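Local coordinates for ralf, proline/betaine transporter (Legionella pneumophila, PDB 4D7Q), which probably acts as a guanine nucleotide exchange factor, here as a chimera of a Legionella Sec7 domain with the capping domain of the Rickettsia relative, at residues K105-G108 against K112-R115; L200-S205 against R290-E295. The protein carries 2 engineered substitutions. All blocks are in the same frame, centred on the assembly; numbering follows the deposited sequence.

Contact 1: K105-G108 against K112-R115; sequences KLPG and KIDR
Pro107 packs its ring on Lys112 CB and the backbone N of Ile113, close to where helix 110-127 begins, so that the loop leaving helix 93-102 packs on the helix it leads into. Both segments belong to the Sec7 part of the chimera. The tight region is the pyrrolidine ring. Its CG sits 3.6 Å from Lys112 CB and also comes within 3.8 Å of Ile113 N; proline suits this spot as a compact, rigid apolar ring whose CB and CG fit against Lys112 CB. Next to it, Ile113 CD1 reaches the Leu106 side chain, with Leu106 CD2 as its nearest atom at 3.8 Å and CB and CG only slightly farther. Ile113 gets there by holding CG1 anti to its backbone N (chi1 -160°), which swings the terminal methyl toward the loop, obliquely across Leu106. Pro107 CD completes the patch at 4.1 Å from Ile113 CD1, an ordinary van der Waals distance. The far end of Lys112, by contrast, takes no part in this packing: the extended chain leads NZ away to salt bridges with Asp66 and Glu109, and a glycerol lies near this side chain. Pro107 O is buried without a polar partner in the model. The two segments are therefore joined by shape and van der Waals contact, while the charge of Lys112 is probably balanced by Asp66 and Glu109, outside the packed face.

Contact 2: L200-S205 against R290-E295; sequences LNFVDS and RWFLGE
Phe202 and Trp291 meet in an aromatic cluster completed by Phe292, where the linker between helix 183-195 and strand 208-214 packs on the short helix 290-293. That helix sits in the connection between antiparallel strands 277-283 and 297-303 of the capping domain. Phe202 CZ comes to the edge of the indole, close to its plane and 3.6 Å from Trp291 CZ3. The adjacent Phe202 CE2 lies 3.9 Å from Phe292 CD1, on the same side of the Phe202 ring plane as the indole; Leu106 lies over the opposite side. The two phenyl planes are inclined at 84°. With CG anti to its backbone N (chi1 -174°), Phe292 brings its ring toward Phe202, and the rings span backbones whose nearest CA atoms, of Phe202 and Phe292, are 8.6 Å apart. Phe292 CB lies 3.6 Å above one face of the Trp291 indole, offset toward the rim. Farther out, Trp291 rests on Phe143, Ile146, Met147 and Thr150 of helix 135-152, so capping-domain rings meet Sec7 residues within an engineered fusion. Helix 290-293 ends at Gly294, whose N donates a 2.8 Å hydrogen bond to Arg290 O; at its positive phi (81°) a CB would crowd Leu293 O.

How the contacts relate
Contact 1 is the deeper of the two: its centre lies about 3 Å from the centre of the chain and all its touching residues are buried. The centre of contact 2 is about 11 Å out, and that contact is partly buried. Contact 1 is local, tying a loop to the next helix inside the Sec7 part with aliphatic groups, whereas contact 2 joins segments far apart in sequence with aromatic rings. They meet along the 105-108 loop. Leu106 probably pairs with the linker through two backbone hydrogen bonds, Leu106 O to Val203 N and Asn201 O to Leu106 N, and the Phe292 ring packs on Pro107 O and Gly108. This junction belongs to the engineered chimera.

Contact 1: K105-G108 against K112-R115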
ATOM      1  N   LYS A 105       9.016  -0.434   5.395  1.00 22.18           N
ATOM      2  CA  LYS A 105       9.017  -0.642   4.001  1.00 21.99           C
ATOM      3  C   LYS A 105       7.558  -0.450   3.627  1.00 24.49           C
ATOM      4  O   LYS A 105       6.751  -1.322   3.813  1.00 23.18           O
ATOM      5  CB  LYS A 105       9.473  -2.047   3.784  1.00 24.26           C
ATOM      6  CG  LYS A 105      10.819  -2.351   4.248  1.00 40.03           C
ATOM      7  CD  LYS A 105      11.909  -1.667   3.467  1.00 57.83           C
ATOM      8  N   LEU A 106       7.555   0.685   3.060  1.00 20.21           N
ATOM      9  CA  LEU A 106       6.241   1.084   2.639  1.00 20.16           C
ATOM     10  C   LEU A 106       5.723   0.314   1.438  1.00 24.76           C
ATOM     11  O   LEU A 106       6.461   0.002   0.551  1.00 23.56           O
ATOM     12  CB  LEU A 106       6.174   2.573   2.369  1.00 19.71           C
ATOM     13  CG  LEU A 106       6.460   3.540   3.496  1.00 23.55           C
ATOM     14  CD1 LEU A 106       6.743   4.923   3.013  1.00 22.80           C
ATOM     15  CD2 LEU A 106       5.292   3.582   4.442  1.00 23.05           C
ATOM     16  N   PRO A 107       4.444   0.000   1.434  1.00 23.35           N
ATOM     17  CA  PRO A 107       3.880  -0.785   0.313  1.00 23.06           C
ATOM     18  C   PRO A 107       3.823   0.054  -0.966  1.00 27.46           C
ATOM     19  O   PRO A 107       3.818   1.301  -0.899  1.00 24.80           O
ATOM     20  CB  PRO A 107       2.470  -1.159   0.805  1.00 24.27           C
ATOM     21  CG  PRO A 107       2.119  -0.135   1.807  1.00 28.24           C
ATOM     22  CD  PRO A 107       3.413   0.321   2.452  1.00 24.37           C
ATOM     23  N   GLY A 108       3.804  -0.643  -2.102  1.00 24.54           N
ATOM     24  CA  GLY A 108       3.730  -0.025  -3.423  1.00 23.99           C
ATOM     25  C   GLY A 108       2.338  -0.063  -4.023  1.00 26.04           C
ATOM     26  O   GLY A 108       2.171   0.213  -5.209  1.00 25.27           O
ATOM     27  N   LYS A 112      -3.093   0.216   0.166  1.00 20.97           N
ATOM     28  CA  LYS A 112      -2.230  -0.117   1.294  1.00 19.46           C
ATOM     29  C   LYS A 112      -1.568   1.149   1.858  1.00 23.44           C
ATOM     30  O   LYS A 112      -1.637   1.387   3.066  1.00 22.53           O
ATOM     31  CB  LYS A 112      -1.211  -1.187   0.897  1.00 20.18           C
ATOM     32  CG  LYS A 112      -1.863  -2.545   0.666  1.00 25.57           C
ATOM     33  CD  LYS A 112      -0.877  -3.649   0.420  1.00 26.01           C
ATOM     34  CE  LYS A 112      -1.625  -4.961   0.323  1.00 24.62           C
ATOM     35  NZ  LYS A 112      -0.774  -5.971  -0.328  1.00 23.64           N
ATOM     36  N   ILE A 113      -0.966   1.991   1.002  1.00 20.20           N
ATOM     37  CA  ILE A 113      -0.347   3.251   1.502  1.00 20.36           C
ATOM     38  C   ILE A 113      -1.428   4.179   2.124  1.00 22.17           C
ATOM     39  O   ILE A 113      -1.164   4.879   3.105  1.00 20.77           O
ATOM     40  CB  ILE A 113       0.580   3.975   0.450  1.00 23.55           C
ATOM     41  CG1 ILE A 113       1.577   4.969   1.129  1.00 25.81           C
ATOM     42  CG2 ILE A 113      -0.214   4.711  -0.633  1.00 21.01           C
ATOM     43  CD1 ILE A 113       2.801   4.349   1.716  1.00 29.08           C
ATOM     44  N   ASP A 114      -2.642   4.155   1.541  1.00 18.68           N
ATOM     45  CA  ASP A 114      -3.802   4.908   1.990  1.00 18.11           C
ATOM     46  C   ASP A 114      -4.180   4.477   3.419  1.00 23.20           C
ATOM     47  O   ASP A 114      -4.377   5.328   4.284  1.00 22.47           O
ATOM     48  CB  ASP A 114      -4.974   4.660   1.044  1.00 20.76           C
ATOM     49  CG  ASP A 114      -6.103   5.646   1.196  1.00 30.66           C
ATOM     50  OD1 ASP A 114      -5.843   6.776   1.612  1.00 34.64           O
ATOM     51  OD2 ASP A 114      -7.229   5.297   0.866  1.00 33.15           O
ATOM     52  N   ARG A 115      -4.241   3.165   3.688  1.00 21.35           N
ATOM     53  CA  ARG A 115      -4.555   2.699   5.047  1.00 21.42           C
ATOM     54  C   ARG A 115      -3.531   3.181   6.092  1.00 23.48           C
ATOM     55  O   ARG A 115      -3.914   3.542   7.201  1.00 23.10           O
ATOM     56  CB  ARG A 115      -4.738   1.192   5.080  1.00 22.30           C
ATOM     57  CG  ARG A 115      -6.074   0.802   4.481  1.00 22.54           C
ATOM     58  CD  ARG A 115      -6.296  -0.694   4.506  1.00 25.68           C
ATOM     59  NE  ARG A 115      -7.250  -1.018   3.463  1.00 32.56           N
ATOM     60  CZ  ARG A 115      -6.926  -1.534   2.291  1.00 36.46           C
ATOM     61  NH1 ARG A 115      -5.678  -1.920   2.049  1.00 23.06           N
ATOM     62  NH2 ARG A 115      -7.856  -1.731   1.372  1.00 27.95           N
TER

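Contact 2: L200-S205 against R290-E295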
ATOM      1  N   LEU A 200      12.313   8.172   2.390  1.00 23.11           N
ATOM      2  CA  LEU A 200      11.272   7.192   2.509  1.00 24.01           C
ATOM      3  C   LEU A 200      11.735   5.793   1.944  1.00 28.80           C
ATOM      4  O   LEU A 200      12.416   5.832   0.950  1.00 29.32           O
ATOM      5  CB  LEU A 200       9.986   7.613   1.817  1.00 23.36           C
ATOM      6  CG  LEU A 200       9.131   8.549   2.640  1.00 27.48           C
ATOM      7  CD1 LEU A 200       7.713   8.651   2.153  1.00 27.79           C
ATOM      8  CD2 LEU A 200       9.212   8.325   4.129  1.00 24.83           C
ATOM      9  N   ASN A 201      11.547   4.528   2.396  0.50 25.42           N
ATOM     10  CA  ASN A 201      11.909   3.306   1.752  0.50 25.57           C
ATOM     11  C   ASN A 201      10.670   2.546   1.447  0.50 27.46           C
ATOM     12  O   ASN A 201       9.897   2.273   2.333  0.50 27.15           O
ATOM     13  CB  ASN A 201      12.805   2.495   2.656  0.50 28.64           C
ATOM     14  CG  ASN A 201      13.986   3.288   3.140  0.50 57.52           C
ATOM     15  OD1 ASN A 201      14.681   3.878   2.358  0.50 56.17           O
ATOM     16  ND2 ASN A 201      14.194   3.322   4.440  0.50 47.42           N
ATOM     17  N   PHE A 202      10.460   2.304   0.175  1.00 23.76           N
ATOM     18  CA  PHE A 202       9.328   1.519  -0.333  1.00 24.16           C
ATOM     19  C   PHE A 202       9.802   0.137  -0.710  1.00 28.92           C
ATOM     20  O   PHE A 202      10.965  -0.029  -1.062  1.00 29.57           O
ATOM     21  CB  PHE A 202       8.718   2.187  -1.590  1.00 26.00           C
ATOM     22  CG  PHE A 202       8.045   3.521  -1.344  1.00 27.25           C
ATOM     23  CD1 PHE A 202       8.775   4.709  -1.391  1.00 30.36           C
ATOM     24  CD2 PHE A 202       6.684   3.591  -1.072  1.00 28.97           C
ATOM     25  CE1 PHE A 202       8.148   5.940  -1.186  1.00 30.87           C
ATOM     26  CE2 PHE A 202       6.065   4.818  -0.814  1.00 31.85           C
ATOM     27  CZ  PHE A 202       6.795   5.988  -0.891  1.00 30.31           C
ATOM     28  N   VAL A 203       8.887  -0.847  -0.738  1.00 25.87           N
ATOM     29  CA  VAL A 203       9.195  -2.189  -1.249  1.00 25.18           C
ATOM     30  C   VAL A 203       9.574  -2.003  -2.757  1.00 30.26           C
ATOM     31  O   VAL A 203       9.051  -1.099  -3.410  1.00 28.06           O
ATOM     32  CB  VAL A 203       7.993  -3.178  -1.087  1.00 27.57           C
ATOM     33  CG1 VAL A 203       7.639  -3.385   0.377  1.00 26.75           C
ATOM     34  CG2 VAL A 203       6.761  -2.710  -1.871  1.00 27.22           C
ATOM     35  N   ASP A 204      10.450  -2.858  -3.295  1.00 29.89           N
ATOM     36  CA  ASP A 204      10.841  -2.795  -4.703  1.00 31.36           C
ATOM     37  C   ASP A 204       9.751  -3.391  -5.572  1.00 34.08           C
ATOM     38  O   ASP A 204       9.625  -3.048  -6.745  1.00 35.31           O
ATOM     39  CB  ASP A 204      12.158  -3.581  -4.927  1.00 34.87           C
ATOM     40  CG  ASP A 204      13.414  -2.869  -4.455  1.00 54.41           C
ATOM     41  OD1 ASP A 204      13.466  -1.610  -4.549  1.00 54.70           O
ATOM     42  OD2 ASP A 204      14.369  -3.569  -4.036  1.00 64.64           O
ATOM     43  N   SER A 205       8.979  -4.308  -4.998  1.00 28.56           N
ATOM     44  CA  SER A 205       7.918  -5.012  -5.691  1.00 27.30           C
ATOM     45  C   SER A 205       6.822  -5.343  -4.703  1.00 30.34           C
ATOM     46  O   SER A 205       7.079  -5.482  -3.500  1.00 29.58           O
ATOM     47  CB  SER A 205       8.467  -6.290  -6.320  1.00 30.72           C
ATOM     48  OG  SER A 205       8.712  -7.262  -5.318  1.00 43.11           O
ATOM     49  N   ARG A 290       4.233  11.136  -8.637  1.00 20.25           N
ATOM     50  CA  ARG A 290       5.583  10.782  -8.986  1.00 20.35           C
ATOM     51  C   ARG A 290       6.366  10.224  -7.820  1.00 22.58           C
ATOM     52  O   ARG A 290       7.143   9.329  -7.975  1.00 21.46           O
ATOM     53  CB  ARG A 290       6.318  11.957  -9.626  1.00 22.66           C
ATOM     54  CG  ARG A 290       7.506  11.605 -10.471  1.00 23.04           C
ATOM     55  CD  ARG A 290       8.086  12.735 -11.290  1.00 24.64           C
ATOM     56  NE  ARG A 290       7.633  14.052 -10.920  1.00 22.52           N
ATOM     57  CZ  ARG A 290       8.036  14.722  -9.861  1.00 29.40           C
ATOM     58  NH1 ARG A 290       8.949  14.242  -9.057  1.00 18.88           N
ATOM     59  NH2 ARG A 290       7.533  15.905  -9.630  1.00 24.06           N
ATOM     60  N   TRP A 291       6.130  10.743  -6.637  1.00 20.63           N
ATOM     61  CA  TRP A 291       6.961  10.244  -5.547  1.00 20.31           C
ATOM     62  C   TRP A 291       6.603   8.805  -5.194  1.00 23.01           C
ATOM     63  O   TRP A 291       7.421   8.068  -4.645  1.00 22.76           O
ATOM     64  CB  TRP A 291       6.819  11.139  -4.313  1.00 18.48           C
ATOM     65  CG  TRP A 291       5.417  11.228  -3.794  1.00 19.35           C
ATOM     66  CD1 TRP A 291       4.527  12.240  -4.008  1.00 21.77           C
ATOM     67  CD2 TRP A 291       4.742  10.266  -2.975  1.00 19.58           C
ATOM     68  NE1 TRP A 291       3.339  11.968  -3.372  1.00 21.68           N
ATOM     69  CE2 TRP A 291       3.446  10.762  -2.730  1.00 23.33           C
ATOM     70  CE3 TRP A 291       5.107   9.034  -2.424  1.00 21.46           C
ATOM     71  CZ2 TRP A 291       2.514  10.069  -1.961  1.00 23.80           C
ATOM     72  CZ3 TRP A 291       4.180   8.348  -1.659  1.00 22.86           C
ATOM     73  CH2 TRP A 291       2.899   8.867  -1.435  1.00 23.75           C
ATOM     74  N   PHE A 292       5.374   8.411  -5.514  1.00 19.66           N
ATOM     75  CA  PHE A 292       4.902   7.052  -5.230  1.00 20.47           C
ATOM     76  C   PHE A 292       5.175   6.089  -6.364  1.00 25.08           C
ATOM     77  O   PHE A 292       5.569   4.948  -6.128  1.00 23.29           O
ATOM     78  CB  PHE A 292       3.382   7.070  -4.955  1.00 21.47           C
ATOM     79  CG  PHE A 292       2.810   5.738  -4.520  1.00 23.41           C
ATOM     80  CD1 PHE A 292       3.046   5.240  -3.234  1.00 24.77           C
ATOM     81  CD2 PHE A 292       2.072   4.957  -5.403  1.00 23.79           C
ATOM     82  CE1 PHE A 292       2.519   4.004  -2.840  1.00 23.55           C
ATOM     83  CE2 PHE A 292       1.528   3.736  -4.992  1.00 25.03           C
ATOM     84  CZ  PHE A 292       1.744   3.280  -3.714  1.00 21.82           C
ATOM     85  N   LEU A 293       4.917   6.547  -7.599  1.00 22.70           N
ATOM     86  CA  LEU A 293       4.967   5.712  -8.786  1.00 22.60           C
ATOM     87  C   LEU A 293       6.203   5.906  -9.661  1.00 26.87           C
ATOM     88  O   LEU A 293       6.543   5.027 -10.454  1.00 24.60           O
ATOM     89  CB  LEU A 293       3.692   6.000  -9.602  1.00 21.97           C
ATOM     90  CG  LEU A 293       3.436   5.176 -10.868  1.00 26.26           C
ATOM     91  CD1 LEU A 293       3.168   3.711 -10.540  1.00 26.62           C
ATOM     92  CD2 LEU A 293       2.350   5.770 -11.689  1.00 24.82           C
ATOM     93  N   GLY A 294       6.820   7.067  -9.581  1.00 24.59           N
ATOM     94  CA  GLY A 294       7.891   7.363 -10.522  1.00 24.76           C
ATOM     95  C   GLY A 294       7.258   7.831 -11.822  1.00 29.94           C
ATOM     96  O   GLY A 294       6.079   8.198 -11.856  1.00 29.52           O
ATOM     97  N   GLU A 295       7.999   7.769 -12.912  1.00 27.49           N
ATOM     98  CA  GLU A 295       7.536   8.307 -14.188  1.00 27.84           C
ATOM     99  C   GLU A 295       6.826   7.338 -15.119  1.00 30.42           C
ATOM    100  O   GLU A 295       6.339   7.766 -16.168  1.00 29.73           O
ATOM    101  CB  GLU A 295       8.700   9.007 -14.916  1.00 29.77           C
ATOM    102  CG  GLU A 295       9.340  10.144 -14.127  1.00 42.21           C
ATOM    103  CD  GLU A 295      10.489  10.869 -14.811  1.00 57.85           C
ATOM    104  OE1 GLU A 295      11.228  10.243 -15.607  1.00 49.58           O
ATOM    105  OE2 GLU A 295      10.663  12.072 -14.525  1.00 58.50           O
TER